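Local coordinates for ribonuclease VapC (Klebsiella pneumoniae, PDB 7BY3), which probably acts as the magnesium-dependent RNA-cleaving toxin of a toxin-antitoxin pair, a small endonuclease of the PIN domain family, at residues His100-Asn108 / Gly117-His125; Ile69-Leu80 / Ala91-Leu99. One frame throughout, in Å; residues are numbered along the deposited sequence.

Contact 1: residues His100-Asn108 / Gly117-His125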
loop_
_atom_site.group_PDB
_atom_site.type_symbol
_atom_site.label_atom_id
_atom_site.label_comp_id
_atom_site.label_asym_id
_atom_site.label_seq_id
_atom_site.Cartn_x
_atom_site.Cartn_y
_atom_site.Cartn_z
ATOM N N HIS B 100 1.958 5.629 -14.076
ATOM C CA HIS B 100 0.782 5.673 -14.938
ATOM C C HIS B 100 0.712 6.941 -15.786
ATOM O O HIS B 100 -0.277 7.169 -16.481
ATOM C CB HIS B 100 -0.486 5.521 -14.101
ATOM C CG HIS B 100 -0.678 4.144 -13.555
ATOM N ND1 HIS B 100 -0.073 3.706 -12.397
ATOM C CD2 HIS B 100 -1.395 3.090 -14.025
ATOM C CE1 HIS B 100 -0.413 2.451 -12.172
ATOM N NE2 HIS B 100 -1.213 2.055 -13.140
ATOM N N ARG B 101 1.761 7.757 -15.716
ATOM C CA ARG B 101 1.856 9.000 -16.482
ATOM C C ARG B 101 0.693 9.935 -16.188
ATOM O O ARG B 101 0.041 10.435 -17.103
ATOM C CB ARG B 101 1.913 8.722 -17.986
ATOM C CG ARG B 101 2.727 7.509 -18.382
ATOM C CD ARG B 101 2.174 6.918 -19.662
ATOM N NE ARG B 101 0.822 6.404 -19.457
ATOM C CZ ARG B 101 -0.100 6.321 -20.410
ATOM N NH1 ARG B 101 0.177 6.722 -21.643
ATOM N NH2 ARG B 101 -1.304 5.841 -20.126
ATOM N N LEU B 102 0.432 10.163 -14.906
ATOM C CA LEU B 102 -0.628 11.073 -14.501
ATOM C C LEU B 102 -0.052 12.323 -13.855
ATOM O O LEU B 102 0.993 12.272 -13.210
ATOM C CB LEU B 102 -1.592 10.385 -13.533
ATOM C CG LEU B 102 -2.018 8.958 -13.874
ATOM C CD1 LEU B 102 -2.939 8.416 -12.797
ATOM C CD2 LEU B 102 -2.691 8.915 -15.228
ATOM N N GLU B 103 -0.734 13.447 -14.034
ATOM C CA GLU B 103 -0.371 14.661 -13.325
ATOM C C GLU B 103 -0.787 14.514 -11.872
ATOM O O GLU B 103 -1.905 14.090 -11.585
ATOM C CB GLU B 103 -1.036 15.886 -13.951
ATOM C CG GLU B 103 -0.555 17.209 -13.380
ATOM C CD GLU B 103 0.780 17.637 -13.957
ATOM O OE1 GLU B 103 1.101 17.215 -15.087
ATOM O OE2 GLU B 103 1.509 18.394 -13.285
ATOM N N LEU B 104 0.112 14.848 -10.953
ATOM C CA LEU B 104 -0.223 14.809 -9.537
ATOM C C LEU B 104 -0.757 16.165 -9.105
ATOM O O LEU B 104 -0.044 17.165 -9.145
ATOM C CB LEU B 104 0.991 14.416 -8.692
ATOM C CG LEU B 104 0.746 14.344 -7.182
ATOM C CD1 LEU B 104 -0.450 13.459 -6.871
ATOM C CD2 LEU B 104 1.984 13.848 -6.456
ATOM N N ILE B 105 -2.019 16.198 -8.703
ATOM C CA ILE B 105 -2.626 17.440 -8.257
ATOM C C ILE B 105 -2.744 17.411 -6.745
ATOM O O ILE B 105 -3.420 16.555 -6.176
ATOM C CB ILE B 105 -4.008 17.675 -8.896
ATOM C CG1 ILE B 105 -3.942 17.445 -10.403
ATOM C CG2 ILE B 105 -4.477 19.087 -8.648
ATOM C CD1 ILE B 105 -4.414 16.094 -10.815
ATOM N N THR B 106 -2.058 18.345 -6.101
ATOM C CA THR B 106 -1.990 18.392 -4.650
ATOM C C THR B 106 -1.871 19.831 -4.177
ATOM O O THR B 106 -1.349 20.687 -4.889
ATOM C CB THR B 106 -0.794 17.575 -4.116
ATOM O OG1 THR B 106 -0.693 17.736 -2.696
ATOM C CG2 THR B 106 0.502 18.035 -4.767
ATOM N N ARG B 107 -2.364 20.098 -2.975
ATOM C CA ARG B 107 -2.209 21.416 -2.379
ATOM C C ARG B 107 -0.869 21.558 -1.676
ATOM O O ARG B 107 -0.553 22.627 -1.156
ATOM C CB ARG B 107 -3.332 21.701 -1.386
ATOM C CG ARG B 107 -4.340 22.720 -1.864
ATOM C CD ARG B 107 -5.293 23.103 -0.749
ATOM N NE ARG B 107 -6.241 22.031 -0.471
ATOM C CZ ARG B 107 -6.109 21.166 0.525
ATOM N NH1 ARG B 107 -7.010 20.218 0.709
ATOM N NH2 ARG B 107 -5.080 21.259 1.342
ATOM N N ASN B 108 -0.072 20.495 -1.672
ATOM C CA ASN B 108 1.147 20.511 -0.882
ATOM C C ASN B 108 2.313 21.012 -1.726
ATOM O O ASN B 108 2.886 20.279 -2.531
ATOM C CB ASN B 108 1.416 19.099 -0.344
ATOM C CG ASN B 108 2.589 19.037 0.613
ATOM O OD1 ASN B 108 3.150 20.058 1.003
ATOM N ND2 ASN B 108 2.959 17.823 1.005
ATOM N N GLY B 117 5.656 17.124 -13.167
ATOM C CA GLY B 117 4.408 16.388 -13.254
ATOM C C GLY B 117 3.486 16.590 -12.068
ATOM O O GLY B 117 2.570 15.801 -11.850
ATOM N N VAL B 118 3.721 17.652 -11.305
ATOM C CA VAL B 118 2.882 17.973 -10.154
ATOM C C VAL B 118 2.258 19.363 -10.302
ATOM O O VAL B 118 2.948 20.322 -10.639
ATOM C CB VAL B 118 3.682 17.916 -8.836
ATOM C CG1 VAL B 118 2.770 18.167 -7.649
ATOM C CG2 VAL B 118 4.392 16.578 -8.696
ATOM N N VAL B 119 0.959 19.471 -10.046
ATOM C CA VAL B 119 0.253 20.744 -10.183
ATOM C C VAL B 119 -0.332 21.217 -8.855
ATOM O O VAL B 119 -1.024 20.458 -8.180
ATOM C CB VAL B 119 -0.885 20.635 -11.231
ATOM C CG1 VAL B 119 -1.945 21.694 -10.998
ATOM C CG2 VAL B 119 -0.327 20.764 -12.631
ATOM N N THR B 120 -0.054 22.458 -8.469
ATOM C CA THR B 120 -0.726 23.011 -7.300
ATOM C C THR B 120 -1.938 23.841 -7.754
ATOM O O THR B 120 -1.798 24.925 -8.317
ATOM C CB THR B 120 0.250 23.838 -6.417
ATOM O OG1 THR B 120 -0.450 24.370 -5.286
ATOM C CG2 THR B 120 0.924 24.961 -7.198
ATOM N N PRO B 121 -3.148 23.288 -7.554
ATOM C CA PRO B 121 -4.384 23.937 -8.006
ATOM C C PRO B 121 -4.782 25.195 -7.228
ATOM O O PRO B 121 -5.120 26.195 -7.857
ATOM C CB PRO B 121 -5.433 22.837 -7.817
ATOM C CG PRO B 121 -4.898 22.005 -6.713
ATOM C CD PRO B 121 -3.409 22.018 -6.861
ATOM N N TYR B 122 -4.709 25.166 -5.900
ATOM C CA TYR B 122 -5.236 26.272 -5.100
ATOM C C TYR B 122 -4.579 26.390 -3.721
ATOM O O TYR B 122 -3.639 25.663 -3.407
ATOM C CB TYR B 122 -6.763 26.149 -4.957
ATOM C CG TYR B 122 -7.271 24.827 -4.413
ATOM C CD1 TYR B 122 -7.610 24.687 -3.077
ATOM C CD2 TYR B 122 -7.437 23.729 -5.245
ATOM C CE1 TYR B 122 -8.086 23.487 -2.585
ATOM C CE2 TYR B 122 -7.901 22.522 -4.759
ATOM C CZ TYR B 122 -8.225 22.407 -3.428
ATOM O OH TYR B 122 -8.693 21.211 -2.939
ATOM N N GLU B 123 -5.083 27.315 -2.907
ATOM C CA GLU B 123 -4.399 27.736 -1.685
ATOM C C GLU B 123 -5.315 27.761 -0.460
ATOM O O GLU B 123 -6.516 28.000 -0.581
ATOM C CB GLU B 123 -3.788 29.127 -1.904
ATOM C CG GLU B 123 -2.996 29.698 -0.735
ATOM C CD GLU B 123 -1.732 28.918 -0.446
ATOM O OE1 GLU B 123 -1.142 28.370 -1.399
ATOM O OE2 GLU B 123 -1.328 28.858 0.735
ATOM N N ILE B 124 -4.745 27.503 0.716
ATOM C CA ILE B 124 -5.440 27.781 1.966
ATOM C C ILE B 124 -5.001 29.167 2.467
ATOM O O ILE B 124 -3.830 29.396 2.767
ATOM C CB ILE B 124 -5.203 26.659 3.035
ATOM C CG1 ILE B 124 -3.731 26.514 3.436
ATOM C CG2 ILE B 124 -5.722 25.320 2.534
ATOM C CD1 ILE B 124 -3.420 27.013 4.837
ATOM N N HIS B 125 -5.967 30.088 2.479
ATOM C CA HIS B 125 -5.815 31.491 2.895
ATOM C C HIS B 125 -4.411 32.075 2.742
ATOM O O HIS B 125 -3.584 31.982 3.650
ATOM C CB HIS B 125 -6.281 31.650 4.334
HETATM O O HOH W 1 3.533 13.362 -11.925
#

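Contact 2: residues Ile69-Leu80 / Ala91-Leu99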
loop_
_atom_site.group_PDB
_atom_site.type_symbol
_atom_site.label_atom_id
_atom_site.label_comp_id
_atom_site.label_asym_id
_atom_site.label_seq_id
_atom_site.Cartn_x
_atom_site.Cartn_y
_atom_site.Cartn_z
ATOM N N ILE B 69 -1.207 -0.464 -4.589
ATOM C CA ILE B 69 0.241 -0.423 -4.446
ATOM C C ILE B 69 0.811 -1.815 -4.675
ATOM O O ILE B 69 0.559 -2.741 -3.903
ATOM C CB ILE B 69 0.672 0.094 -3.058
ATOM C CG1 ILE B 69 -0.019 1.421 -2.745
ATOM C CG2 ILE B 69 2.186 0.249 -2.991
ATOM C CD1 ILE B 69 -0.793 1.407 -1.451
ATOM N N SER B 70 1.580 -1.950 -5.748
ATOM C CA SER B 70 2.217 -3.210 -6.093
ATOM C C SER B 70 3.733 -3.062 -6.026
ATOM O O SER B 70 4.241 -2.020 -5.618
ATOM C CB SER B 70 1.781 -3.675 -7.480
ATOM O OG SER B 70 2.160 -2.732 -8.464
ATOM N N GLN B 71 4.445 -4.113 -6.421
ATOM C CA GLN B 71 5.887 -4.197 -6.215
ATOM C C GLN B 71 6.694 -3.049 -6.833
ATOM O O GLN B 71 7.620 -2.540 -6.202
ATOM C CB GLN B 71 6.409 -5.532 -6.752
ATOM C CG GLN B 71 7.893 -5.749 -6.523
ATOM C CD GLN B 71 8.264 -5.727 -5.052
ATOM O OE1 GLN B 71 7.748 -6.511 -4.256
ATOM N NE2 GLN B 71 9.163 -4.822 -4.683
ATOM N N ASP B 72 6.364 -2.639 -8.052
ATOM C CA ASP B 72 7.176 -1.613 -8.702
ATOM C C ASP B 72 6.639 -0.189 -8.551
ATOM O O ASP B 72 7.257 0.760 -9.031
ATOM C CB ASP B 72 7.378 -1.947 -10.179
ATOM C CG ASP B 72 8.637 -2.767 -10.415
ATOM O OD1 ASP B 72 8.983 -3.593 -9.544
ATOM O OD2 ASP B 72 9.291 -2.573 -11.462
ATOM N N ILE B 73 5.501 -0.032 -7.884
ATOM C CA ILE B 73 5.149 1.275 -7.342
ATOM C C ILE B 73 5.988 1.441 -6.088
ATOM O O ILE B 73 6.550 2.506 -5.828
ATOM C CB ILE B 73 3.649 1.413 -7.015
ATOM C CG1 ILE B 73 2.858 1.725 -8.285
ATOM C CG2 ILE B 73 3.418 2.514 -5.992
ATOM C CD1 ILE B 73 1.370 1.538 -8.134
ATOM N N ALA B 74 6.084 0.355 -5.329
ATOM C CA ALA B 74 6.933 0.298 -4.150
ATOM C C ALA B 74 8.388 0.543 -4.525
ATOM O O ALA B 74 9.119 1.207 -3.795
ATOM C CB ALA B 74 6.782 -1.045 -3.455
ATOM N N GLU B 75 8.797 0.004 -5.669
ATOM C CA GLU B 75 10.161 0.174 -6.157
ATOM C C GLU B 75 10.475 1.644 -6.409
ATOM O O GLU B 75 11.495 2.162 -5.954
ATOM C CB GLU B 75 10.373 -0.628 -7.441
ATOM C CG GLU B 75 11.793 -1.104 -7.639
ATOM C CD GLU B 75 12.181 -2.154 -6.626
ATOM O OE1 GLU B 75 11.577 -3.245 -6.645
ATOM O OE2 GLU B 75 13.080 -1.886 -5.804
ATOM N N ARG B 76 9.588 2.310 -7.139
ATOM C CA ARG B 76 9.742 3.727 -7.437
ATOM C C ARG B 76 9.613 4.565 -6.170
ATOM O O ARG B 76 10.292 5.580 -6.015
ATOM C CB ARG B 76 8.704 4.167 -8.472
ATOM C CG ARG B 76 8.745 5.647 -8.810
ATOM C CD ARG B 76 10.061 6.035 -9.457
ATOM N NE ARG B 76 10.267 5.335 -10.721
ATOM C CZ ARG B 76 9.714 5.696 -11.874
ATOM N NH1 ARG B 76 8.914 6.753 -11.930
ATOM N NH2 ARG B 76 9.959 4.998 -12.972
ATOM N N SER B 77 8.744 4.125 -5.266
ATOM C CA SER B 77 8.464 4.859 -4.035
ATOM C C SER B 77 9.703 5.015 -3.161
ATOM O O SER B 77 9.950 6.089 -2.613
ATOM C CB SER B 77 7.357 4.162 -3.245
ATOM O OG SER B 77 6.152 4.132 -3.988
ATOM N N VAL B 78 10.477 3.942 -3.031
ATOM C CA VAL B 78 11.703 3.965 -2.237
ATOM C C VAL B 78 12.714 4.937 -2.842
ATOM O O VAL B 78 13.381 5.688 -2.127
ATOM C CB VAL B 78 12.333 2.558 -2.132
ATOM C CG1 VAL B 78 13.692 2.625 -1.453
ATOM C CG2 VAL B 78 11.404 1.615 -1.383
ATOM N N ALA B 79 12.807 4.925 -4.166
ATOM C CA ALA B 79 13.730 5.792 -4.885
ATOM C C ALA B 79 13.322 7.259 -4.785
ATOM O O ALA B 79 14.165 8.128 -4.570
ATOM C CB ALA B 79 13.819 5.368 -6.340
ATOM N N LEU B 80 12.030 7.531 -4.946
ATOM C CA LEU B 80 11.524 8.901 -4.899
ATOM C C LEU B 80 11.695 9.520 -3.527
ATOM O O LEU B 80 11.845 10.734 -3.391
ATOM C CB LEU B 80 10.048 8.949 -5.286
ATOM C CG LEU B 80 9.723 8.826 -6.769
ATOM C CD1 LEU B 80 8.223 8.813 -6.956
ATOM C CD2 LEU B 80 10.352 9.974 -7.532
ATOM N N ALA B 91 5.652 9.692 -1.273
ATOM C CA ALA B 91 6.448 9.038 -2.305
ATOM C C ALA B 91 5.630 8.017 -3.089
ATOM O O ALA B 91 5.793 7.879 -4.298
ATOM C CB ALA B 91 7.667 8.369 -1.684
ATOM N N ILE B 92 4.747 7.310 -2.392
ATOM C CA ILE B 92 3.929 6.275 -3.014
ATOM C C ILE B 92 2.902 6.883 -3.967
ATOM O O ILE B 92 2.674 6.366 -5.062
ATOM C CB ILE B 92 3.216 5.414 -1.948
ATOM C CG1 ILE B 92 4.247 4.632 -1.131
ATOM C CG2 ILE B 92 2.235 4.454 -2.595
ATOM C CD1 ILE B 92 3.674 3.938 0.081
ATOM N N ILE B 93 2.296 7.991 -3.555
ATOM C CA ILE B 93 1.316 8.678 -4.386
ATOM C C ILE B 93 1.991 9.300 -5.610
ATOM O O ILE B 93 1.435 9.293 -6.708
ATOM C CB ILE B 93 0.560 9.754 -3.575
ATOM C CG1 ILE B 93 -0.439 9.083 -2.630
ATOM C CG2 ILE B 93 -0.179 10.712 -4.489
ATOM C CD1 ILE B 93 -1.104 10.029 -1.664
ATOM N N LEU B 94 3.205 9.810 -5.425
ATOM C CA LEU B 94 3.976 10.360 -6.535
ATOM C C LEU B 94 4.459 9.250 -7.467
ATOM O O LEU B 94 4.490 9.421 -8.684
ATOM C CB LEU B 94 5.162 11.177 -6.017
ATOM C CG LEU B 94 6.035 11.859 -7.075
ATOM C CD1 LEU B 94 5.192 12.740 -7.985
ATOM C CD2 LEU B 94 7.144 12.669 -6.424
ATOM N N ALA B 95 4.833 8.111 -6.890
ATOM C CA ALA B 95 5.269 6.956 -7.671
ATOM C C ALA B 95 4.129 6.410 -8.518
ATOM O O ALA B 95 4.328 5.998 -9.661
ATOM C CB ALA B 95 5.810 5.871 -6.756
ATOM N N THR B 96 2.934 6.410 -7.942
ATOM C CA THR B 96 1.740 5.952 -8.634
ATOM C C THR B 96 1.442 6.834 -9.844
ATOM O O THR B 96 1.095 6.337 -10.916
ATOM C CB THR B 96 0.526 5.935 -7.683
ATOM O OG1 THR B 96 0.755 4.985 -6.636
ATOM C CG2 THR B 96 -0.741 5.556 -8.429
ATOM N N ALA B 97 1.598 8.142 -9.673
ATOM C CA ALA B 97 1.352 9.094 -10.751
ATOM C C ALA B 97 2.349 8.914 -11.892
ATOM O O ALA B 97 1.963 8.867 -13.059
ATOM C CB ALA B 97 1.407 10.518 -10.223
ATOM N N GLN B 98 3.629 8.815 -11.544
ATOM C CA GLN B 98 4.690 8.661 -12.533
ATOM C C GLN B 98 4.514 7.413 -13.388
ATOM O O GLN B 98 4.568 7.482 -14.615
ATOM C CB GLN B 98 6.059 8.612 -11.851
ATOM C CG GLN B 98 6.483 9.902 -11.188
ATOM C CD GLN B 98 7.958 9.913 -10.856
ATOM O OE1 GLN B 98 8.619 8.876 -10.894
ATOM N NE2 GLN B 98 8.483 11.086 -10.530
ATOM N N LEU B 99 4.310 6.276 -12.730
ATOM C CA LEU B 99 4.205 4.997 -13.421
ATOM C C LEU B 99 3.069 4.998 -14.438
ATOM O O LEU B 99 3.198 4.442 -15.528
ATOM C CB LEU B 99 4.002 3.864 -12.413
ATOM C CG LEU B 99 5.197 3.473 -11.537
ATOM C CD1 LEU B 99 5.115 2.008 -11.152
ATOM C CD2 LEU B 99 6.518 3.772 -12.230
#

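Contact 1: residues His100-Asn108 / Gly117-His125
R107 sets its CG over one face of the Y122 ring: R107 CG lies 4.1 Å from the ring centroid and 19° off the normal, a CH-pi contact displaced toward the rim. Guanidinium and ring planes are 57° apart, with Y122 CE1 at the guanidinium edge rather than over its face. The polar ends share a partner, since R107 NH1 makes a salt bridge to D15 and Y122 OH a hydrogen bond to the same carboxylate.

Upstream, L104 and I105 pair in parallel with V118 and V119, the second strand of a beta-alpha-beta unit whose connection contains helix 109-112. Three backbone bonds fix the register: L104 N to G117 O (2.8 Å), V119 N to L104 O (2.7 Å) and T106 N to V119 O (3.1 Å). On one face, L104 CB meets V118 CG2 at 4.0 Å; on the other, I105 crosses P121 obliquely, its CG2 touching P121 CG at 3.5 Å. T106 CG2 still touches V118 CG1, at 3.7 Å, while T106 OG1, anti to the backbone N (chi1 175°), accepts from N108 N in an ST turn and bonds to D9, a predicted magnesium ligand. A water donates to both L102 O and G117 O, the latter at 2.6 Å.

Contact 2: residues Ile69-Leu80 / Ala91-Leu99
I69 meets I92 just ahead of helix 71-83, where I69 CG1 and I92 CG2 approach to 3.8 Å and the two side chains cross at about a right angle. From there the contact is a helix-helix packing within the PIN domain, with local axes of 71-80 and 91-99 passing 8.0 Å apart and their N-to-C directions 120° apart. Knobs-into-holes geometry is met in both directions. I73 enters the hole formed by I92, A95, T96 and L99; its CG1 reaches L99 CD1 at 3.7 Å, while I73 CG2 has T96 OG1 as its nearest neighbour across the contact. That hydroxyl is held by I92 O, which also accepts from T96 N on the opposite face of its carbonyl plane.

The R76 chain sets out opposite its own N (chi1 178°), then bends at chi2 and chi3, bringing the guanidinium against Q98 and L99. L99 CD2 lies 3.6 Å above one face of that group, displaced toward its rim, and Q98 OE1 lies at its edge, too close to NH1 for the bond length to be trusted. S77 brings OG within 3.2 Å of I92 CA, at the point of nearest backbone approach, and A95 is the reciprocal knob among I73, R76, S77 and L80. L80 fills the last hole, bounded by A91, L94, A95 and Q98: its CD1 stands 3.5 Å from A95 N, and CD2 meets Q98 NE2 at 3.7 Å.

In the fold
From the N terminus, strand 6-8 comes first and lies beside 103-105 in the three-stranded parallel sheet. Contact 2 then closes an interval of ten residues, the turn between helices 71-83 and 88-99 together with their adjoining ends. Contact 1 follows in series, neither nested nor crossed, and closes an eight-residue connection that includes helix 109-112. Their centres are about 17 Å apart, yet they meet where helix 88-99 runs into strand 103-105: L102 N probably bonds to A97 O in the Schellman motif ending the helix. Helix 88-99 takes part in both, packing on helix 71-83 and, through I93 and L94, on the sheet face that carries L104 and V118.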